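Local atomic coordinates of putative uncharacterized protein (Dictyostelium purpureum, PDB entry 4R12), a protein that probably serves as an essential, glycosylated subunit of gamma-secretase, the complex that cleaves Notch receptors, APP and other membrane proteins within the membrane. Residues Val96-Asp109 / Asn409-Asn421. Sequence-based numbering, arbitrary orientation.
Sequences VLTDTKKTYPYSPD and NPYYGYEQDDNEN. With NAG (2-acetamido-2-deoxy-beta-D-glucopyranose), chain D; NAG (2-acetamido-2-deoxy-beta-D-glucopyranose), chain C.
Y106 and Y414 both carry CG opposite the backbone N (chi1 179° and -179°), and from facing loops these torsions bring their rings together at about a right angle. The edge of Y106 meets the face of Y414 in a T-shaped stack, centroids 5.1 Å apart, with Y106 CD2 over the ring centre; E415 CG lies on the other face, toward the rim. At the base of the Y414 side chain, P108 CD packs on CB. K102 runs extended past one face of Y106, then bends at chi4 (59°) so that NZ donates a hydrogen bond to Y414 OH (2.7 Å); T74 O and F77 O are further partners of this ammonium. Replacing Y414 with an alanine is likely to leave the Y106 edge without its aromatic mate and K102 NZ without its phenolic partner.

Next along the loop, the Q416 amide pairs with the backbone of K102 through both its ends. OE1 accepts from K102 N at 2.8 Å, while NE2 donates in its own amide plane to a lone pair of K102 O at 3.1 Å, almost perfectly straight. Q416 CB also lies against a face of Y411, whose OH donates to Y104 O (2.7 Å) from above the carbonyl plane. Further on, Y106 N donates to P410 O, and S107 OG donates to Y412 O (2.6 Å) while accepting from D109 N in an ST turn. At the outer margin K101 extends toward the carboxylates of D418 and E420, though its ammonium is not securely placed.

In this contact a loop of the small lobe meets one of the large lobe mostly through side-chain bonds to backbone groups, so a precise polar match, backed by one aromatic stack, joins two loops that form no regular sheet or helix here.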
ATOM      1  N   VAL A  96       3.425 -15.815  15.510  1.00 27.69           N
ATOM      2  CA  VAL A  96       2.014 -15.450  15.537  1.00 28.85           C
ATOM      3  C   VAL A  96       1.236 -16.355  14.588  1.00 27.35           C
ATOM      4  O   VAL A  96       1.547 -16.458  13.395  1.00 25.84           O
ATOM      5  CB  VAL A  96       1.794 -13.962  15.168  1.00 27.36           C
ATOM      6  CG1 VAL A  96       0.289 -13.632  15.110  1.00 26.86           C
ATOM      7  CG2 VAL A  96       2.526 -13.052  16.175  1.00 25.92           C
ATOM      8  N   LEU A  97       0.223 -17.014  15.138  1.00 28.55           N
ATOM      9  CA  LEU A  97      -0.590 -17.959  14.390  1.00 28.99           C
ATOM     10  C   LEU A  97      -1.664 -17.226  13.588  1.00 28.01           C
ATOM     11  O   LEU A  97      -2.245 -16.248  14.062  1.00 27.27           O
ATOM     12  CB  LEU A  97      -1.235 -18.966  15.353  1.00 30.41           C
ATOM     13  CG  LEU A  97      -0.280 -19.723  16.291  1.00 33.02           C
ATOM     14  CD1 LEU A  97      -1.077 -20.435  17.371  1.00 33.81           C
ATOM     15  CD2 LEU A  97       0.580 -20.716  15.522  1.00 32.08           C
ATOM     16  N   THR A  98      -1.921 -17.695  12.376  1.00 31.05           N
ATOM     17  CA  THR A  98      -2.962 -17.093  11.551  1.00 28.90           C
ATOM     18  C   THR A  98      -4.036 -18.101  11.154  1.00 33.35           C
ATOM     19  O   THR A  98      -4.759 -17.855  10.188  1.00 31.39           O
ATOM     20  CB  THR A  98      -2.381 -16.479  10.263  1.00 27.56           C
ATOM     21  OG1 THR A  98      -1.871 -17.529   9.427  1.00 29.81           O
ATOM     22  CG2 THR A  98      -1.251 -15.506  10.593  1.00 26.59           C
ATOM     23  N   ASP A  99      -4.137 -19.225  11.876  1.00 30.42           N
ATOM     24  CA  ASP A  99      -5.188 -20.208  11.583  1.00 34.27           C
ATOM     25  C   ASP A  99      -6.537 -19.762  12.157  1.00 33.83           C
ATOM     26  O   ASP A  99      -7.589 -20.263  11.756  1.00 33.04           O
ATOM     27  CB  ASP A  99      -4.820 -21.610  12.100  1.00 34.46           C
ATOM     28  CG  ASP A  99      -4.415 -21.627  13.570  1.00 37.38           C
ATOM     29  OD1 ASP A  99      -3.902 -20.606  14.089  1.00 35.39           O
ATOM     30  OD2 ASP A  99      -4.598 -22.692  14.211  1.00 38.80           O
ATOM     31  N   THR A 100      -6.493 -18.815  13.089  1.00 31.98           N
ATOM     32  CA  THR A 100      -7.683 -18.108  13.560  1.00 33.73           C
ATOM     33  C   THR A 100      -7.470 -16.599  13.411  1.00 32.01           C
ATOM     34  O   THR A 100      -6.333 -16.139  13.295  1.00 29.64           O
ATOM     35  CB  THR A 100      -8.000 -18.413  15.024  1.00 33.78           C
ATOM     36  OG1 THR A 100      -6.920 -17.957  15.849  1.00 34.86           O
ATOM     37  CG2 THR A 100      -8.226 -19.912  15.245  1.00 35.39           C
ATOM     38  N   LYS A 101      -8.563 -15.841  13.416  1.00 32.14           N
ATOM     39  CA  LYS A 101      -8.527 -14.383  13.299  1.00 30.82           C
ATOM     40  C   LYS A 101      -8.763 -13.741  14.653  1.00 33.82           C
ATOM     41  O   LYS A 101      -9.183 -14.414  15.588  1.00 35.18           O
ATOM     42  CB  LYS A 101      -9.601 -13.882  12.332  1.00 31.35           C
ATOM     43  CG  LYS A 101      -9.358 -14.168  10.858  1.00 33.75           C
ATOM     44  CD  LYS A 101     -10.584 -13.693  10.064  1.00 38.33           C
ATOM     45  CE  LYS A 101     -10.438 -13.951   8.571  1.00 40.40           C
ATOM     46  NZ  LYS A 101      -9.702 -12.846   7.915  1.00 36.63           N
ATOM     47  N   LYS A 102      -8.524 -12.437  14.764  1.00 28.20           N
ATOM     48  CA  LYS A 102      -8.885 -11.744  16.001  1.00 30.84           C
ATOM     49  C   LYS A 102     -10.398 -11.623  16.089  1.00 30.73           C
ATOM     50  O   LYS A 102     -11.058 -11.394  15.087  1.00 29.97           O
ATOM     51  CB  LYS A 102      -8.248 -10.354  16.085  1.00 30.09           C
ATOM     52  CG  LYS A 102      -6.787 -10.352  16.503  1.00 28.09           C
ATOM     53  CD  LYS A 102      -6.288  -8.929  16.732  1.00 27.10           C
ATOM     54  CE  LYS A 102      -4.961  -8.912  17.507  1.00 25.68           C
ATOM     55  NZ  LYS A 102      -3.878  -9.672  16.793  1.00 25.74           N
ATOM     56  N   THR A 103     -10.942 -11.762  17.289  1.00 27.48           N
ATOM     57  CA  THR A 103     -12.383 -11.621  17.491  1.00 30.85           C
ATOM     58  C   THR A 103     -12.767 -10.192  17.886  1.00 31.27           C
ATOM     59  O   THR A 103     -13.904  -9.933  18.280  1.00 34.12           O
ATOM     60  CB  THR A 103     -12.881 -12.576  18.575  1.00 31.58           C
ATOM     61  OG1 THR A 103     -12.183 -12.313  19.798  1.00 33.37           O
ATOM     62  CG2 THR A 103     -12.631 -14.026  18.156  1.00 35.22           C
ATOM     63  N   TYR A 104     -11.821  -9.270  17.776  1.00 30.90           N
ATOM     64  CA  TYR A 104     -12.085  -7.874  18.117  1.00 29.45           C
ATOM     65  C   TYR A 104     -11.411  -6.944  17.120  1.00 28.32           C
ATOM     66  O   TYR A 104     -10.468  -7.355  16.440  1.00 29.31           O
ATOM     67  CB  TYR A 104     -11.612  -7.573  19.544  1.00 30.93           C
ATOM     68  CG  TYR A 104     -10.168  -7.927  19.842  1.00 30.44           C
ATOM     69  CD1 TYR A 104      -9.134  -7.041  19.534  1.00 31.31           C
ATOM     70  CD2 TYR A 104      -9.842  -9.126  20.477  1.00 33.02           C
ATOM     71  CE1 TYR A 104      -7.804  -7.348  19.827  1.00 31.06           C
ATOM     72  CE2 TYR A 104      -8.512  -9.445  20.783  1.00 32.71           C
ATOM     73  CZ  TYR A 104      -7.499  -8.547  20.449  1.00 32.16           C
ATOM     74  OH  TYR A 104      -6.188  -8.840  20.747  1.00 33.96           O
ATOM     75  N   PRO A 105     -11.876  -5.683  17.028  1.00 28.09           N
ATOM     76  CA  PRO A 105     -11.212  -4.749  16.112  1.00 27.75           C
ATOM     77  C   PRO A 105      -9.797  -4.440  16.588  1.00 27.91           C
ATOM     78  O   PRO A 105      -9.552  -4.348  17.792  1.00 29.01           O
ATOM     79  CB  PRO A 105     -12.089  -3.485  16.167  1.00 29.94           C
ATOM     80  CG  PRO A 105     -13.326  -3.872  16.936  1.00 33.41           C
ATOM     81  CD  PRO A 105     -12.952  -5.031  17.797  1.00 30.55           C
ATOM     82  N   TYR A 106      -8.866  -4.282  15.655  1.00 27.80           N
ATOM     83  CA  TYR A 106      -7.483  -4.079  16.047  1.00 26.56           C
ATOM     84  C   TYR A 106      -6.655  -3.350  14.991  1.00 26.08           C
ATOM     85  O   TYR A 106      -6.645  -3.749  13.827  1.00 24.02           O
ATOM     86  CB  TYR A 106      -6.818  -5.439  16.368  1.00 26.50           C
ATOM     87  CG  TYR A 106      -5.384  -5.244  16.754  1.00 26.83           C
ATOM     88  CD1 TYR A 106      -5.070  -4.609  17.951  1.00 28.28           C
ATOM     89  CD2 TYR A 106      -4.344  -5.627  15.911  1.00 26.16           C
ATOM     90  CE1 TYR A 106      -3.778  -4.380  18.314  1.00 29.66           C
ATOM     91  CE2 TYR A 106      -3.018  -5.405  16.277  1.00 25.99           C
ATOM     92  CZ  TYR A 106      -2.753  -4.775  17.485  1.00 28.37           C
ATOM     93  OH  TYR A 106      -1.470  -4.524  17.892  1.00 29.24           O
ATOM     94  N   SER A 107      -5.956  -2.292  15.401  1.00 26.44           N
ATOM     95  CA  SER A 107      -4.982  -1.634  14.529  1.00 25.06           C
ATOM     96  C   SER A 107      -3.669  -1.375  15.262  1.00 26.89           C
ATOM     97  O   SER A 107      -3.644  -0.695  16.293  1.00 28.61           O
ATOM     98  CB  SER A 107      -5.539  -0.316  13.981  1.00 23.33           C
ATOM     99  OG  SER A 107      -4.547   0.397  13.258  1.00 24.32           O
ATOM    100  N   PRO A 108      -2.570  -1.925  14.729  1.00 25.10           N
ATOM    101  CA  PRO A 108      -1.218  -1.692  15.240  1.00 25.74           C
ATOM    102  C   PRO A 108      -0.629  -0.402  14.685  1.00 26.46           C
ATOM    103  O   PRO A 108       0.542  -0.118  14.892  1.00 26.58           O
ATOM    104  CB  PRO A 108      -0.436  -2.899  14.707  1.00 25.81           C
ATOM    105  CG  PRO A 108      -1.083  -3.138  13.362  1.00 22.84           C
ATOM    106  CD  PRO A 108      -2.558  -2.802  13.539  1.00 24.82           C
ATOM    107  N   ASP A 109      -1.430   0.374  13.970  1.00 28.01           N
ATOM    108  CA  ASP A 109      -0.907   1.576  13.336  1.00 28.45           C
ATOM    109  C   ASP A 109      -1.114   2.807  14.215  1.00 30.04           C
ATOM    110  O   ASP A 109      -1.419   2.688  15.399  1.00 30.18           O
ATOM    111  CB  ASP A 109      -1.560   1.773  11.968  1.00 27.73           C
ATOM    112  CG  ASP A 109      -0.599   2.346  10.942  1.00 30.54           C
ATOM    113  OD1 ASP A 109      -0.410   3.581  10.939  1.00 34.20           O
ATOM    114  OD2 ASP A 109      -0.040   1.564  10.140  1.00 30.59           O
ATOM    115  N   ASN A 409     -12.875   1.126   8.659  1.00 22.01           N
ATOM    116  CA  ASN A 409     -11.868   0.054   8.714  1.00 23.00           C
ATOM    117  C   ASN A 409     -11.474  -0.300  10.154  1.00 24.54           C
ATOM    118  O   ASN A 409     -10.807   0.485  10.824  1.00 24.78           O
ATOM    119  CB  ASN A 409     -10.625   0.487   7.926  1.00 21.46           C
ATOM    120  CG  ASN A 409      -9.656  -0.671   7.645  1.00 21.79           C
ATOM    121  OD1 ASN A 409      -9.804  -1.770   8.183  1.00 22.44           O
ATOM    122  ND2 ASN A 409      -8.640  -0.406   6.822  1.00 21.78           N
ATOM    123  N   PRO A 410     -11.872  -1.493  10.631  1.00 23.78           N
ATOM    124  CA  PRO A 410     -11.535  -1.894  12.001  1.00 25.99           C
ATOM    125  C   PRO A 410     -10.152  -2.550  12.117  1.00 24.22           C
ATOM    126  O   PRO A 410      -9.717  -2.874  13.226  1.00 25.87           O
ATOM    127  CB  PRO A 410     -12.641  -2.888  12.345  1.00 24.33           C
ATOM    128  CG  PRO A 410     -12.971  -3.523  11.031  1.00 25.75           C
ATOM    129  CD  PRO A 410     -12.771  -2.468   9.975  1.00 24.03           C
ATOM    130  N   TYR A 411      -9.471  -2.721  10.992  1.00 22.64           N
ATOM    131  CA  TYR A 411      -8.165  -3.369  10.988  1.00 23.25           C
ATOM    132  C   TYR A 411      -7.158  -2.570  10.177  1.00 23.09           C
ATOM    133  O   TYR A 411      -6.407  -3.135   9.379  1.00 22.71           O
ATOM    134  CB  TYR A 411      -8.286  -4.804  10.433  1.00 23.46           C
ATOM    135  CG  TYR A 411      -9.083  -5.686  11.357  1.00 25.41           C
ATOM    136  CD1 TYR A 411      -8.598  -6.017  12.612  1.00 24.68           C
ATOM    137  CD2 TYR A 411     -10.330  -6.166  10.989  1.00 24.95           C
ATOM    138  CE1 TYR A 411      -9.333  -6.822  13.480  1.00 25.95           C
ATOM    139  CE2 TYR A 411     -11.077  -6.968  11.848  1.00 26.22           C
ATOM    140  CZ  TYR A 411     -10.573  -7.288  13.091  1.00 27.77           C
ATOM    141  OH  TYR A 411     -11.311  -8.080  13.947  1.00 29.16           O
ATOM    142  N   TYR A 412      -7.121  -1.255  10.397  1.00 23.21           N
ATOM    143  CA  TYR A 412      -6.246  -0.417   9.596  1.00 24.68           C
ATOM    144  C   TYR A 412      -4.764  -0.757   9.803  1.00 24.57           C
ATOM    145  O   TYR A 412      -4.272  -0.773  10.928  1.00 24.77           O
ATOM    146  CB  TYR A 412      -6.485   1.071   9.911  1.00 24.43           C
ATOM    147  CG  TYR A 412      -5.674   1.966   9.021  1.00 25.02           C
ATOM    148  CD1 TYR A 412      -4.381   2.340   9.368  1.00 25.60           C
ATOM    149  CD2 TYR A 412      -6.192   2.418   7.812  1.00 24.09           C
ATOM    150  CE1 TYR A 412      -3.626   3.149   8.540  1.00 23.69           C
ATOM    151  CE2 TYR A 412      -5.444   3.231   6.973  1.00 23.98           C
ATOM    152  CZ  TYR A 412      -4.165   3.592   7.345  1.00 26.00           C
ATOM    153  OH  TYR A 412      -3.405   4.390   6.522  1.00 26.41           O
ATOM    154  N   GLY A 413      -4.049  -1.011   8.707  1.00 22.69           N
ATOM    155  CA  GLY A 413      -2.623  -1.284   8.778  1.00 22.84           C
ATOM    156  C   GLY A 413      -2.314  -2.633   9.405  1.00 22.92           C
ATOM    157  O   GLY A 413      -1.333  -2.796  10.143  1.00 22.21           O
ATOM    158  N   TYR A 414      -3.139  -3.618   9.092  1.00 20.26           N
ATOM    159  CA  TYR A 414      -3.059  -4.903   9.776  1.00 21.60           C
ATOM    160  C   TYR A 414      -3.490  -6.051   8.854  1.00 22.57           C
ATOM    161  O   TYR A 414      -4.333  -5.853   7.981  1.00 20.61           O
ATOM    162  CB  TYR A 414      -3.922  -4.862  11.046  1.00 21.24           C
ATOM    163  CG  TYR A 414      -3.895  -6.138  11.849  1.00 21.74           C
ATOM    164  CD1 TYR A 414      -2.713  -6.588  12.441  1.00 21.32           C
ATOM    165  CD2 TYR A 414      -5.052  -6.885  12.032  1.00 22.65           C
ATOM    166  CE1 TYR A 414      -2.681  -7.780  13.173  1.00 22.96           C
ATOM    167  CE2 TYR A 414      -5.038  -8.065  12.767  1.00 24.04           C
ATOM    168  CZ  TYR A 414      -3.848  -8.508  13.330  1.00 23.87           C
ATOM    169  OH  TYR A 414      -3.848  -9.684  14.049  1.00 24.46           O
ATOM    170  N   GLU A 415      -2.913  -7.240   9.073  1.00 24.01           N
ATOM    171  CA  GLU A 415      -3.147  -8.416   8.216  1.00 23.96           C
ATOM    172  C   GLU A 415      -4.613  -8.798   8.070  1.00 25.20           C
ATOM    173  O   GLU A 415      -5.009  -9.353   7.047  1.00 24.31           O
ATOM    174  CB  GLU A 415      -2.371  -9.629   8.752  1.00 23.68           C
ATOM    175  CG  GLU A 415      -2.628  -9.878  10.234  1.00 27.34           C
ATOM    176  CD  GLU A 415      -2.253 -11.275  10.709  1.00 27.50           C
ATOM    177  OE1 GLU A 415      -2.288 -12.220   9.904  1.00 29.89           O
ATOM    178  OE2 GLU A 415      -1.938 -11.428  11.904  1.00 31.16           O
ATOM    179  N   GLN A 416      -5.424  -8.521   9.091  1.00 23.04           N
ATOM    180  CA  GLN A 416      -6.836  -8.863   9.024  1.00 23.44           C
ATOM    181  C   GLN A 416      -7.667  -7.898   8.164  1.00 23.93           C
ATOM    182  O   GLN A 416      -8.877  -8.073   8.036  1.00 23.72           O
ATOM    183  CB  GLN A 416      -7.428  -8.947  10.431  1.00 25.37           C
ATOM    184  CG  GLN A 416      -8.688  -9.809  10.517  1.00 27.58           C
ATOM    185  CD  GLN A 416      -8.972 -10.306  11.926  1.00 29.72           C
ATOM    186  OE1 GLN A 416      -8.059 -10.652  12.675  1.00 36.14           O
ATOM    187  NE2 GLN A 416     -10.255 -10.359  12.282  1.00 28.82           N
ATOM    188  N   ASP A 417      -7.022  -6.892   7.573  1.00 23.06           N
ATOM    189  CA  ASP A 417      -7.677  -6.047   6.588  1.00 23.12           C
ATOM    190  C   ASP A 417      -7.657  -6.794   5.256  1.00 22.22           C
ATOM    191  O   ASP A 417      -6.877  -6.475   4.351  1.00 22.63           O
ATOM    192  CB  ASP A 417      -6.980  -4.685   6.484  1.00 22.05           C
ATOM    193  CG  ASP A 417      -7.705  -3.722   5.558  1.00 21.68           C
ATOM    194  OD1 ASP A 417      -8.831  -4.037   5.101  1.00 22.40           O
ATOM    195  OD2 ASP A 417      -7.138  -2.630   5.286  1.00 21.97           O
ATOM    196  N   ASP A 418      -8.523  -7.796   5.156  1.00 23.46           N
ATOM    197  CA  ASP A 418      -8.484  -8.743   4.045  1.00 24.16           C
ATOM    198  C   ASP A 418      -9.846  -8.813   3.332  1.00 26.03           C
ATOM    199  O   ASP A 418     -10.700  -7.937   3.534  1.00 22.60           O
ATOM    200  CB  ASP A 418      -8.047 -10.132   4.552  1.00 25.80           C
ATOM    201  CG  ASP A 418      -8.981 -10.696   5.622  1.00 28.08           C
ATOM    202  OD1 ASP A 418     -10.123 -10.203   5.777  1.00 28.67           O
ATOM    203  OD2 ASP A 418      -8.563 -11.646   6.319  1.00 30.39           O
ATOM    204  N   ASN A 419     -10.069  -9.857   2.528  1.00 26.22           N
ATOM    205  CA  ASN A 419     -11.281  -9.889   1.703  1.00 27.68           C
ATOM    206  C   ASN A 419     -12.546  -9.935   2.540  1.00 28.54           C
ATOM    207  O   ASN A 419     -13.603  -9.486   2.083  1.00 27.99           O
ATOM    208  CB  ASN A 419     -11.266 -11.057   0.670  1.00 26.61           C
ATOM    209  CG  ASN A 419     -11.236 -12.459   1.297  1.00 31.29           C
ATOM    210  OD1 ASN A 419     -11.401 -12.646   2.499  1.00 35.00           O
ATOM    211  ND2 ASN A 419     -11.029 -13.461   0.449  1.00 35.46           N
ATOM    212  N   GLU A 420     -12.436 -10.440   3.769  1.00 26.57           N
ATOM    213  CA  GLU A 420     -13.585 -10.490   4.669  1.00 29.82           C
ATOM    214  C   GLU A 420     -13.818  -9.172   5.408  1.00 29.90           C
ATOM    215  O   GLU A 420     -14.805  -9.020   6.131  1.00 31.51           O
ATOM    216  CB  GLU A 420     -13.417 -11.636   5.663  1.00 32.85           C
ATOM    217  CG  GLU A 420     -13.542 -12.985   4.977  1.00 35.92           C
ATOM    218  CD  GLU A 420     -13.508 -14.145   5.938  1.00 39.85           C
ATOM    219  OE1 GLU A 420     -13.221 -13.928   7.134  1.00 46.40           O
ATOM    220  OE2 GLU A 420     -13.773 -15.279   5.489  1.00 45.23           O
ATOM    221  N   ASN A 421     -12.923  -8.216   5.207  1.00 25.78           N
ATOM    222  CA  ASN A 421     -13.048  -6.920   5.852  1.00 25.00           C
ATOM    223  C   ASN A 421     -13.712  -5.888   4.940  1.00 24.30           C
ATOM    224  O   ASN A 421     -13.909  -4.753   5.343  1.00 25.65           O
ATOM    225  CB  ASN A 421     -11.664  -6.410   6.298  1.00 23.65           C
ATOM    226  CG  ASN A 421     -11.745  -5.201   7.240  1.00 23.55           C
ATOM    227  OD1 ASN A 421     -12.528  -5.191   8.186  1.00 25.77           O
ATOM    228  ND2 ASN A 421     -10.925  -4.184   6.981  1.00 22.46           N
TER
HETATM  229  C1  NAG D 806      -7.969 -21.479   7.856  1.00 48.70           C
HETATM  230  C2  NAG D 806      -9.071 -20.475   8.078  1.00 47.98           C
HETATM  231  C3  NAG D 806     -10.329 -21.170   8.535  1.00 48.83           C
HETATM  232  C4  NAG D 806     -10.673 -22.366   7.657  1.00 49.19           C
HETATM  233  C5  NAG D 806      -9.428 -23.240   7.502  1.00 49.68           C
HETATM  234  C6  NAG D 806      -9.592 -24.415   6.585  1.00 49.91           C
HETATM  235  C7  NAG D 806      -8.459 -18.284   8.782  1.00 46.66           C
HETATM  236  C8  NAG D 806      -8.223 -17.389   9.938  1.00 46.65           C
HETATM  237  N2  NAG D 806      -8.673 -19.539   9.074  1.00 47.81           N
HETATM  238  O3  NAG D 806     -11.358 -20.202   8.525  1.00 48.17           O
HETATM  239  O4  NAG D 806     -11.739 -23.072   8.286  1.00 50.23           O
HETATM  240  O5  NAG D 806      -8.438 -22.431   6.926  1.00 48.78           O
HETATM  241  O6  NAG D 806      -9.903 -23.947   5.286  1.00 48.79           O
HETATM  242  O7  NAG D 806      -8.448 -17.886   7.650  1.00 45.74           O
HETATM  243  C1  NAG C   1      -5.111  -7.226  23.631  1.00 39.22           C
HETATM  244  C2  NAG C   1      -6.473  -6.656  23.982  1.00 39.60           C
HETATM  245  C3  NAG C   1      -6.982  -7.124  25.316  1.00 41.05           C
HETATM  246  C4  NAG C   1      -6.937  -8.612  25.459  1.00 41.62           C
HETATM  247  C5  NAG C   1      -5.515  -9.076  25.139  1.00 41.07           C
HETATM  248  C6  NAG C   1      -5.317 -10.571  25.172  1.00 41.60           C
HETATM  249  C7  NAG C   1      -6.537  -4.535  22.927  1.00 38.15           C
HETATM  250  C8  NAG C   1      -6.180  -3.088  23.028  1.00 37.91           C
HETATM  251  N2  NAG C   1      -6.426  -5.244  24.014  1.00 39.24           N
HETATM  252  O3  NAG C   1      -8.307  -6.658  25.452  1.00 41.52           O
HETATM  253  O4  NAG C   1      -7.259  -8.848  26.801  1.00 42.89           O
HETATM  254  O5  NAG C   1      -5.089  -8.605  23.877  1.00 39.67           O
HETATM  255  O6  NAG C   1      -6.399 -11.307  24.682  1.00 41.69           O
HETATM  256  O7  NAG C   1      -6.897  -4.999  21.893  1.00 37.43           O
HETATM  257  O   HOH W   1      -2.702 -13.560  13.190  1.00 27.52           O
HETATM  258  O   HOH W   2       0.846  -1.156  10.838  1.00 27.56           O